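Local coordinates for mitogen activated protein kinase, putative (Leishmania donovani, PDB 4QNY) that probably phosphorylates serine or threonine residues of protein substrates with ATP, as expected of a mitogen-activated protein kinase, at residues A9-E14 with M51-K56; D20-E25 with N88-E93; C214-L219 with L285-H290. One frame throughout, in Å; residues are numbered along the deposited sequence. Where two conformers were deposited one is given.

Interaction 1 (A9-E14 with M51-K56). With ANP (phosphoaminophosphonic acid-adenylate ester), chain D.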
loop_
_atom_site.group_PDB
_atom_site.type_symbol
_atom_site.label_atom_id
_atom_site.label_comp_id
_atom_site.label_asym_id
_atom_site.label_seq_id
_atom_site.Cartn_x
_atom_site.Cartn_y
_atom_site.Cartn_z
ATOM N N ALA A 9 1.930 26.788 11.681
ATOM C CA ALA A 9 2.947 27.833 11.708
ATOM C C ALA A 9 4.288 27.285 12.185
ATOM O O ALA A 9 5.342 27.702 11.707
ATOM C CB ALA A 9 2.501 28.985 12.592
ATOM N N GLU A 10 4.244 26.350 13.128
ATOM C CA GLU A 10 5.462 25.724 13.627
ATOM C C GLU A 10 6.089 24.867 12.534
ATOM O O GLU A 10 7.311 24.807 12.398
ATOM C CB GLU A 10 5.174 24.881 14.869
ATOM C CG GLU A 10 6.425 24.368 15.559
ATOM C CD GLU A 10 6.121 23.530 16.783
ATOM O OE1 GLU A 10 5.032 23.702 17.373
ATOM O OE2 GLU A 10 6.971 22.694 17.153
ATOM N N LEU A 11 5.243 24.205 11.754
ATOM C CA LEU A 11 5.713 23.391 10.641
ATOM C C LEU A 11 6.269 24.273 9.528
ATOM O O LEU A 11 7.266 23.931 8.892
ATOM C CB LEU A 11 4.584 22.507 10.106
ATOM C CG LEU A 11 4.025 21.448 11.059
ATOM C CD1 LEU A 11 2.710 20.897 10.531
ATOM C CD2 LEU A 11 5.032 20.328 11.266
ATOM N N GLN A 12 5.621 25.413 9.304
ATOM C CA GLN A 12 6.048 26.359 8.277
ATOM C C GLN A 12 7.431 26.924 8.570
ATOM O O GLN A 12 8.278 27.003 7.682
ATOM C CB GLN A 12 5.034 27.500 8.151
ATOM C CG GLN A 12 5.410 28.564 7.129
ATOM C CD GLN A 12 5.264 28.081 5.698
ATOM O OE1 GLN A 12 4.171 28.109 5.130
ATOM N NE2 GLN A 12 6.367 27.639 5.106
ATOM N N ALA A 13 7.651 27.317 9.822
ATOM C CA ALA A 13 8.943 27.843 10.248
ATOM C C ALA A 13 10.027 26.781 10.111
ATOM O O ALA A 13 11.163 27.083 9.747
ATOM C CB ALA A 13 8.866 28.343 11.683
ATOM N N GLU A 14 9.661 25.538 10.399
ATOM C CA GLU A 14 10.583 24.414 10.295
ATOM C C GLU A 14 10.983 24.160 8.843
ATOM O O GLU A 14 12.154 23.924 8.543
ATOM C CB GLU A 14 9.955 23.158 10.900
ATOM C CG GLU A 14 10.939 22.041 11.196
ATOM C CD GLU A 14 10.261 20.803 11.751
ATOM O OE1 GLU A 14 9.357 20.268 11.075
ATOM O OE2 GLU A 14 10.628 20.367 12.863
ATOM N N MET A 51 3.769 17.194 1.147
ATOM C CA MET A 51 4.967 17.109 1.971
ATOM C C MET A 51 4.768 16.146 3.136
ATOM O O MET A 51 3.854 16.312 3.945
ATOM C CB MET A 51 5.360 18.492 2.494
ATOM C CG MET A 51 5.743 19.477 1.402
ATOM S SD MET A 51 6.429 21.006 2.060
ATOM C CE MET A 51 7.886 20.389 2.900
ATOM N N LYS A 52 5.633 15.142 3.213
ATOM C CA LYS A 52 5.533 14.108 4.234
ATOM C C LYS A 52 6.636 14.260 5.279
ATOM O O LYS A 52 7.808 14.011 4.995
ATOM C CB LYS A 52 5.599 12.723 3.585
ATOM C CG LYS A 52 5.393 11.559 4.538
ATOM C CD LYS A 52 5.399 10.242 3.777
ATOM C CE LYS A 52 5.136 9.063 4.694
ATOM N NZ LYS A 52 5.093 7.780 3.939
ATOM N N ARG A 53 6.257 14.669 6.485
ATOM C CA ARG A 53 7.223 14.871 7.558
ATOM C C ARG A 53 7.572 13.557 8.244
ATOM O O ARG A 53 6.700 12.731 8.510
ATOM C CB ARG A 53 6.688 15.870 8.591
ATOM C CG ARG A 53 7.719 16.302 9.630
ATOM C CD ARG A 53 7.109 17.214 10.688
ATOM N NE ARG A 53 8.119 17.786 11.575
ATOM C CZ ARG A 53 8.498 17.245 12.729
ATOM N NH1 ARG A 53 7.952 16.111 13.145
ATOM N NH2 ARG A 53 9.425 17.840 13.470
ATOM N N VAL A 54 8.856 13.369 8.522
ATOM C CA VAL A 54 9.325 12.220 9.285
ATOM C C VAL A 54 9.840 12.695 10.640
ATOM O O VAL A 54 10.788 13.477 10.704
ATOM C CB VAL A 54 10.437 11.464 8.538
ATOM C CG1 VAL A 54 10.931 10.294 9.366
ATOM C CG2 VAL A 54 9.938 10.991 7.180
ATOM N N ASN A 55 9.216 12.233 11.721
ATOM C CA ASN A 55 9.552 12.741 13.049
ATOM C C ASN A 55 10.696 11.989 13.729
ATOM O O ASN A 55 11.251 11.040 13.175
ATOM C CB ASN A 55 8.312 12.732 13.952
ATOM C CG ASN A 55 7.644 11.371 14.030
ATOM O OD1 ASN A 55 8.263 10.339 13.771
ATOM N ND2 ASN A 55 6.367 11.367 14.398
ATOM N N LYS A 56 11.030 12.426 14.940
ATOM C CA LYS A 56 12.214 11.953 15.653
ATOM C C LYS A 56 12.168 10.475 16.025
ATOM O O LYS A 56 13.210 9.844 16.200
ATOM C CB LYS A 56 12.422 12.787 16.920
HETATM P PG ANP D . 4.657 5.414 6.553
HETATM O O1G ANP D . 4.830 6.814 7.053
HETATM O O2G ANP D . 5.566 5.207 5.280
HETATM O O3G ANP D . 5.118 4.398 7.676
HETATM P PB ANP D . 2.017 6.422 6.330
HETATM O O1B ANP D . 2.212 7.049 7.672
HETATM O O2B ANP D . 0.544 5.932 6.221
HETATM N N3B ANP D . 3.040 5.100 6.145
HETATM P PA ANP D . 1.487 7.570 3.865
HETATM O O1A ANP D . 0.624 6.384 3.660
HETATM O O2A ANP D . 2.514 7.764 2.746
HETATM O O3A ANP D . 2.322 7.482 5.223
HETATM O "O5'" ANP D . 0.548 8.839 3.996
HETATM C "C5'" ANP D . -0.591 8.860 4.883
HETATM C "C4'" ANP D . -1.759 9.496 4.169
HETATM O "O4'" ANP D . -1.362 10.765 3.613
HETATM C "C3'" ANP D . -2.309 8.714 2.984
HETATM O "O3'" ANP D . -3.227 7.715 3.412
HETATM C "C2'" ANP D . -2.994 9.809 2.165
HETATM O "O2'" ANP D . -4.312 10.069 2.634
HETATM C "C1'" ANP D . -2.085 11.019 2.421
HETATM N N9 ANP D . -1.131 11.274 1.348
HETATM C C8 ANP D . 0.118 10.736 1.208
HETATM N N7 ANP D . 0.765 11.140 0.137
HETATM C C5 ANP D . -0.134 12.006 -0.467
HETATM C C6 ANP D . -0.055 12.774 -1.651
HETATM N N6 ANP D . 1.006 12.788 -2.459
HETATM N N1 ANP D . -1.126 13.535 -1.973
HETATM C C2 ANP D . -2.192 13.523 -1.169
HETATM N N3 ANP D . -2.377 12.843 -0.033
HETATM C C4 ANP D . -1.305 12.101 0.261
#
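Glu14 and Arg53 meet end to side in a two-point salt bridge that fastens helix 8-16 to strand 47-54, the middle strand of the five-stranded antiparallel sheet of the kinase N-terminal lobe. The two chains cross at about a right angle, yet the carboxylate and guanidinium planes lie only 4° apart. Arg53 offers its NE side: NE donates to Glu14 OE1 at 2.8 Å and NH2 to Glu14 OE2 at 2.9 Å, both bonds nearly straight at 171°. Each oxygen receives its N-H on the syn lone pair, so the pairing fixes the rotation of both groups. Glu14 OE1 is also bonded to the hydroxyl of Tyr102 on the adjoining strand. In one of its two conformers, Leu11 places CD2 3.8 Å from Arg53 CD.

Lys52, next to Arg53 in the strand, is the lysine that in protein kinases holds the nucleotide phosphates. Its CG is anti to the backbone N (chi1 -175°), and the fully extended chain carries the amine into the ANP site, where Glu71 forms a salt bridge with it. Lys52 NZ donates to O2A of ANP at 2.8 Å and to O2G of ANP at 2.9 Å.

Interaction 2 (D20-E25 with N88-E93)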
loop_
_atom_site.group_PDB
_atom_site.type_symbol
_atom_site.label_atom_id
_atom_site.label_comp_id
_atom_site.label_asym_id
_atom_site.label_seq_id
_atom_site.Cartn_x
_atom_site.Cartn_y
_atom_site.Cartn_z
ATOM N N ASP A 20 12.918 27.637 1.551
ATOM C CA ASP A 20 11.937 28.716 1.599
ATOM C C ASP A 20 10.861 28.570 0.523
ATOM O O ASP A 20 9.885 29.321 0.506
ATOM C CB ASP A 20 12.639 30.068 1.456
ATOM C CG ASP A 20 12.119 31.103 2.434
ATOM O OD1 ASP A 20 11.615 30.708 3.508
ATOM O OD2 ASP A 20 12.217 32.311 2.133
ATOM N N ARG A 21 11.047 27.599 -0.367
ATOM C CA ARG A 21 10.145 27.375 -1.494
ATOM C C ARG A 21 8.695 27.115 -1.090
ATOM O O ARG A 21 7.770 27.684 -1.668
ATOM C CB ARG A 21 10.643 26.194 -2.335
ATOM C CG ARG A 21 11.749 26.546 -3.314
ATOM C CD ARG A 21 12.400 25.306 -3.918
ATOM N NE ARG A 21 11.475 24.507 -4.720
ATOM C CZ ARG A 21 11.851 23.706 -5.712
ATOM N NH1 ARG A 21 13.133 23.602 -6.033
ATOM N NH2 ARG A 21 10.947 23.012 -6.388
ATOM N N TYR A 22 8.506 26.260 -0.090
ATOM C CA TYR A 22 7.195 25.678 0.174
ATOM C C TYR A 22 6.334 26.466 1.157
ATOM O O TYR A 22 6.746 26.748 2.285
ATOM C CB TYR A 22 7.376 24.242 0.672
ATOM C CG TYR A 22 8.195 23.397 -0.278
ATOM C CD1 TYR A 22 7.629 22.876 -1.434
ATOM C CD2 TYR A 22 9.537 23.137 -0.030
ATOM C CE1 TYR A 22 8.373 22.110 -2.313
ATOM C CE2 TYR A 22 10.289 22.372 -0.904
ATOM C CZ TYR A 22 9.702 21.861 -2.043
ATOM O OH TYR A 22 10.445 21.100 -2.916
ATOM N N LEU A 23 5.129 26.814 0.709
ATOM C CA LEU A 23 4.130 27.475 1.542
ATOM C C LEU A 23 3.088 26.451 1.977
ATOM O O LEU A 23 2.423 25.836 1.142
ATOM C CB LEU A 23 3.479 28.643 0.784
ATOM C CG LEU A 23 2.453 29.598 1.424
ATOM C CD1 LEU A 23 2.205 30.770 0.488
ATOM C CD2 LEU A 23 1.115 28.945 1.767
ATOM N N LEU A 24 2.935 26.278 3.286
ATOM C CA LEU A 24 2.002 25.295 3.820
ATOM C C LEU A 24 0.572 25.823 3.844
ATOM O O LEU A 24 0.336 26.988 4.154
ATOM C CB LEU A 24 2.419 24.874 5.226
ATOM C CG LEU A 24 3.840 24.328 5.358
ATOM C CD1 LEU A 24 4.044 23.759 6.743
ATOM C CD2 LEU A 24 4.118 23.275 4.299
ATOM N N GLU A 25 -0.381 24.950 3.527
ATOM C CA GLU A 25 -1.786 25.335 3.503
ATOM C C GLU A 25 -2.616 24.551 4.517
ATOM O O GLU A 25 -3.312 25.144 5.342
ATOM C CB GLU A 25 -2.364 25.151 2.097
ATOM C CG GLU A 25 -1.834 26.151 1.081
ATOM C CD GLU A 25 -2.530 26.051 -0.263
ATOM O OE1 GLU A 25 -3.102 24.981 -0.560
ATOM O OE2 GLU A 25 -2.508 27.045 -1.019
ATOM N N ASN A 88 11.201 16.166 -4.094
ATOM C CA ASN A 88 12.320 16.674 -3.304
ATOM C C ASN A 88 12.525 15.933 -1.984
ATOM O O ASN A 88 11.623 15.258 -1.488
ATOM C CB ASN A 88 12.122 18.167 -3.024
ATOM C CG ASN A 88 13.433 18.921 -2.919
ATOM O OD1 ASN A 88 14.465 18.351 -2.567
ATOM N ND2 ASN A 88 13.397 20.213 -3.224
ATOM N N ILE A 89 13.728 16.066 -1.427
ATOM C CA ILE A 89 14.050 15.531 -0.106
ATOM C C ILE A 89 14.706 16.616 0.747
ATOM O O ILE A 89 15.870 16.958 0.544
ATOM C CB ILE A 89 14.994 14.314 -0.189
ATOM C CG1 ILE A 89 14.402 13.223 -1.085
ATOM C CG2 ILE A 89 15.276 13.764 1.204
ATOM C CD1 ILE A 89 13.165 12.568 -0.514
ATOM N N LEU A 90 13.954 17.153 1.703
ATOM C CA LEU A 90 14.446 18.236 2.547
ATOM C C LEU A 90 15.072 17.711 3.834
ATOM O O LEU A 90 14.391 17.125 4.673
ATOM C CB LEU A 90 13.314 19.209 2.879
ATOM C CG LEU A 90 12.549 19.787 1.688
ATOM C CD1 LEU A 90 11.491 20.771 2.161
ATOM C CD2 LEU A 90 13.501 20.447 0.702
ATOM N N THR A 91 16.373 17.936 3.986
ATOM C CA THR A 91 17.109 17.480 5.159
ATOM C C THR A 91 17.879 18.627 5.811
ATOM O O THR A 91 18.346 19.531 5.121
ATOM C CB THR A 91 18.091 16.360 4.788
ATOM O OG1 THR A 91 18.893 16.792 3.683
ATOM C CG2 THR A 91 17.342 15.094 4.394
ATOM N N PRO A 92 18.005 18.597 7.148
ATOM C CA PRO A 92 18.777 19.615 7.873
ATOM C C PRO A 92 20.264 19.557 7.537
ATOM O O PRO A 92 20.843 18.470 7.497
ATOM C CB PRO A 92 18.538 19.260 9.345
ATOM C CG PRO A 92 17.296 18.430 9.348
ATOM C CD PRO A 92 17.333 17.664 8.065
ATOM N N GLU A 93 20.873 20.715 7.302
ATOM C CA GLU A 93 22.286 20.783 6.948
ATOM C C GLU A 93 23.181 20.369 8.113
ATOM O O GLU A 93 24.260 19.813 7.912
ATOM C CB GLU A 93 22.652 22.193 6.482
#
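Tyr22 leans across to Asn88 and Leu90, and the contact can be traced outward along its side chain. From CB, which points toward the other segment, the first torsion sets CG anti to the carbonyl carbon (chi1 -55°) and sends the ring in the direction of strand 86-90. One face of the ring, near its rim, lies under CB of the preceding Arg21. Along the side nearer Leu90, which has two conformers, Tyr22 CD2 comes in one of them to 3.8 Å from Leu90 CD1, and one atom further out Tyr22 CE2 approaches the same methyl at 3.7 Å. The leucine fork thus lies obliquely along the CD2-CE2 side of the ring.

Strands 22-31 and 86-90 are the two outermost strands of the five-stranded antiparallel sheet of the kinase N-terminal lobe, and side chains reaching over one face join them without any backbone pairing between the two. Met51, on the middle strand of the sheet, touches both Tyr22 and Leu90.

At the tip, Tyr22 OH accepts a hydrogen bond from Asn88 ND2 at 3.1 Å. The bond is bent, with an N-H...O angle of 145°, and the hydroxyl is tilted from the amide plane, which stands 70° from the ring. Asn88 CB also lies close, 3.4 Å from Tyr22 OH. The other end of the amide is tethered weakly: Asn88 OD1 accepts from Ile89 N at 2.7 Å.

Interaction 3 (C214-L219 with L285-H290)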
loop_
_atom_site.group_PDB
_atom_site.type_symbol
_atom_site.label_atom_id
_atom_site.label_comp_id
_atom_site.label_asym_id
_atom_site.label_seq_id
_atom_site.Cartn_x
_atom_site.Cartn_y
_atom_site.Cartn_z
ATOM N N CYS A 214 -9.185 -7.352 -1.922
ATOM C CA CYS A 214 -9.889 -6.730 -0.806
ATOM C C CYS A 214 -10.426 -5.363 -1.210
ATOM O O CYS A 214 -11.555 -5.002 -0.879
ATOM C CB CYS A 214 -8.967 -6.592 0.405
ATOM S SG CYS A 214 -8.348 -8.152 1.067
ATOM N N ILE A 215 -9.603 -4.608 -1.930
ATOM C CA ILE A 215 -9.991 -3.294 -2.423
ATOM C C ILE A 215 -11.112 -3.415 -3.455
ATOM O O ILE A 215 -12.063 -2.632 -3.446
ATOM C CB ILE A 215 -8.787 -2.552 -3.037
ATOM C CG1 ILE A 215 -7.772 -2.204 -1.946
ATOM C CG2 ILE A 215 -9.235 -1.287 -3.751
ATOM C CD1 ILE A 215 -6.470 -1.645 -2.475
ATOM N N LEU A 216 -11.000 -4.407 -4.335
ATOM C CA LEU A 216 -12.038 -4.669 -5.328
ATOM C C LEU A 216 -13.359 -5.026 -4.652
ATOM O O LEU A 216 -14.428 -4.610 -5.099
ATOM C CB LEU A 216 -11.608 -5.792 -6.274
ATOM C CG LEU A 216 -12.647 -6.281 -7.288
ATOM C CD1 LEU A 216 -13.133 -5.135 -8.160
ATOM C CD2 LEU A 216 -12.081 -7.402 -8.146
ATOM N N GLY A 217 -13.276 -5.790 -3.567
ATOM C CA GLY A 217 -14.454 -6.191 -2.821
ATOM C C GLY A 217 -15.194 -5.010 -2.225
ATOM O O GLY A 217 -16.421 -5.023 -2.116
ATOM N N GLU A 218 -14.444 -3.983 -1.844
ATOM C CA GLU A 218 -15.034 -2.787 -1.258
ATOM C C GLU A 218 -15.554 -1.832 -2.330
ATOM O O GLU A 218 -16.590 -1.193 -2.149
ATOM C CB GLU A 218 -14.018 -2.072 -0.365
ATOM C CG GLU A 218 -13.602 -2.873 0.855
ATOM C CD GLU A 218 -12.625 -2.126 1.738
ATOM O OE1 GLU A 218 -12.853 -0.926 1.996
ATOM O OE2 GLU A 218 -11.628 -2.738 2.173
ATOM N N LEU A 219 -14.828 -1.740 -3.441
ATOM C CA LEU A 219 -15.233 -0.891 -4.558
ATOM C C LEU A 219 -16.551 -1.366 -5.163
ATOM O O LEU A 219 -17.354 -0.562 -5.637
ATOM C CB LEU A 219 -14.144 -0.862 -5.634
ATOM C CG LEU A 219 -12.869 -0.081 -5.307
ATOM C CD1 LEU A 219 -11.791 -0.356 -6.342
ATOM C CD2 LEU A 219 -13.156 1.411 -5.215
ATOM N N LEU A 285 -17.050 -10.483 -10.563
ATOM C CA LEU A 285 -17.127 -11.439 -9.467
ATOM C C LEU A 285 -16.148 -12.591 -9.648
ATOM O O LEU A 285 -15.758 -13.239 -8.677
ATOM C CB LEU A 285 -18.554 -11.972 -9.326
ATOM C CG LEU A 285 -19.575 -10.934 -8.857
ATOM C CD1 LEU A 285 -20.938 -11.571 -8.635
ATOM C CD2 LEU A 285 -19.085 -10.238 -7.594
ATOM N N ASP A 286 -15.747 -12.847 -10.889
ATOM C CA ASP A 286 -14.749 -13.876 -11.146
ATOM C C ASP A 286 -13.352 -13.377 -10.804
ATOM O O ASP A 286 -12.561 -14.096 -10.193
ATOM C CB ASP A 286 -14.790 -14.333 -12.601
ATOM C CG ASP A 286 -13.679 -15.309 -12.926
ATOM O OD1 ASP A 286 -13.737 -16.454 -12.435
ATOM O OD2 ASP A 286 -12.743 -14.931 -13.662
ATOM N N LEU A 287 -13.054 -12.147 -11.213
ATOM C CA LEU A 287 -11.770 -11.529 -10.903
ATOM C C LEU A 287 -11.602 -11.395 -9.396
ATOM O O LEU A 287 -10.517 -11.612 -8.860
ATOM C CB LEU A 287 -11.650 -10.161 -11.575
ATOM C CG LEU A 287 -10.329 -9.421 -11.352
ATOM C CD1 LEU A 287 -9.163 -10.224 -11.907
ATOM C CD2 LEU A 287 -10.373 -8.034 -11.974
ATOM N N LEU A 288 -12.690 -11.041 -8.721
ATOM C CA LEU A 288 -12.701 -10.927 -7.268
ATOM C C LEU A 288 -12.453 -12.281 -6.611
ATOM O O LEU A 288 -11.671 -12.390 -5.665
ATOM C CB LEU A 288 -14.034 -10.343 -6.792
ATOM C CG LEU A 288 -14.199 -10.126 -5.288
ATOM C CD1 LEU A 288 -13.141 -9.170 -4.775
ATOM C CD2 LEU A 288 -15.593 -9.608 -4.969
ATOM N N ARG A 289 -13.124 -13.308 -7.123
ATOM C CA ARG A 289 -12.969 -14.669 -6.620
ATOM C C ARG A 289 -11.536 -15.168 -6.768
ATOM O O ARG A 289 -10.973 -15.760 -5.846
ATOM C CB ARG A 289 -13.924 -15.615 -7.354
ATOM C CG ARG A 289 -13.663 -17.090 -7.097
ATOM C CD ARG A 289 -14.092 -17.937 -8.287
ATOM N NE ARG A 289 -13.335 -17.602 -9.489
ATOM C CZ ARG A 289 -12.170 -18.154 -9.818
ATOM N NH1 ARG A 289 -11.624 -19.072 -9.032
ATOM N NH2 ARG A 289 -11.551 -17.789 -10.932
ATOM N N HIS A 290 -10.949 -14.921 -7.935
ATOM C CA HIS A 290 -9.617 -15.423 -8.243
ATOM C C HIS A 290 -8.531 -14.630 -7.512
ATOM O O HIS A 290 -7.478 -15.172 -7.177
ATOM C CB HIS A 290 -9.377 -15.385 -9.754
ATOM C CG HIS A 290 -8.405 -16.417 -10.237
ATOM N ND1 HIS A 290 -8.252 -16.729 -11.569
ATOM C CD2 HIS A 290 -7.539 -17.210 -9.562
ATOM C CE1 HIS A 290 -7.332 -17.668 -11.698
ATOM N NE2 HIS A 290 -6.882 -17.977 -10.494
#
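The short helical segments 214-219 and 285-290 run roughly antiparallel, their axes 9.5 Å apart at closest approach and 146° between their directions, with Leu216 and Leu288 forming the nearest pair of CA atoms. The contact belongs to the helical C-terminal lobe of the protein kinase fold, where it packs the end of helix 206-219, the central helix called αF in kinases, against helix 282-291, the αH helix.

No hydrogen bond spans the interface; it is made by leucines packing on one another and on backbone. Leu216 and Leu288 cross obliquely, and the tip of each comes to the backbone of the other helix. Leu216 carries CG anti to its own N (chi1 174°), which, together with chi2 (57°), brings the CD2 branch to the partner helix: Leu216 CD2 sits 3.7 Å from Leu288 CA and 3.8 Å from Leu288 CB. The same methyl brushes Leu287 CG at 4.2 Å. In return, Leu288 CD1 lies against the backbone of Gly217, 3.6 Å from Gly217 N and 3.8 Å from Gly217 CA, and also approaches Leu216 CB at 4.0 Å.

Ile127 and Ile131 of helix 124-143 also touch Leu216, and Trp273 packs on Leu288, extending the apolar cluster. Away from the leucines, helix 282-291 carries an internal salt bridge between Arg289 and Asp286, whose other oxygen OD2 is bonded to His308. Arg289 NE and NH2 both donate to the single atom Asp286 OD1, from the same face of the carboxylate, NH2 at 3.0 Å.

In the fold
Interactions 1 and 2 share the N-terminal lobe, their centres about 9 Å apart, and both draw on the same antiparallel sheet. They touch through Gln12, whose amide probably bonds with the backbone of Tyr22 and Leu24, so helix 8-16 is tied to an edge strand as well as to strand 47-54. Interaction 3 lies in the other lobe, with its centre about 38 and 40 Å from theirs and on the opposite side of the chain's centre. All three contacts are largely buried, but their chemistry differs: a charged pair joins helix to sheet in interaction 1, a mixed aromatic, amide and aliphatic contact spans the sheet in interaction 2, and leucine packing without hydrogen bonds between the segments joins two helices in interaction 3.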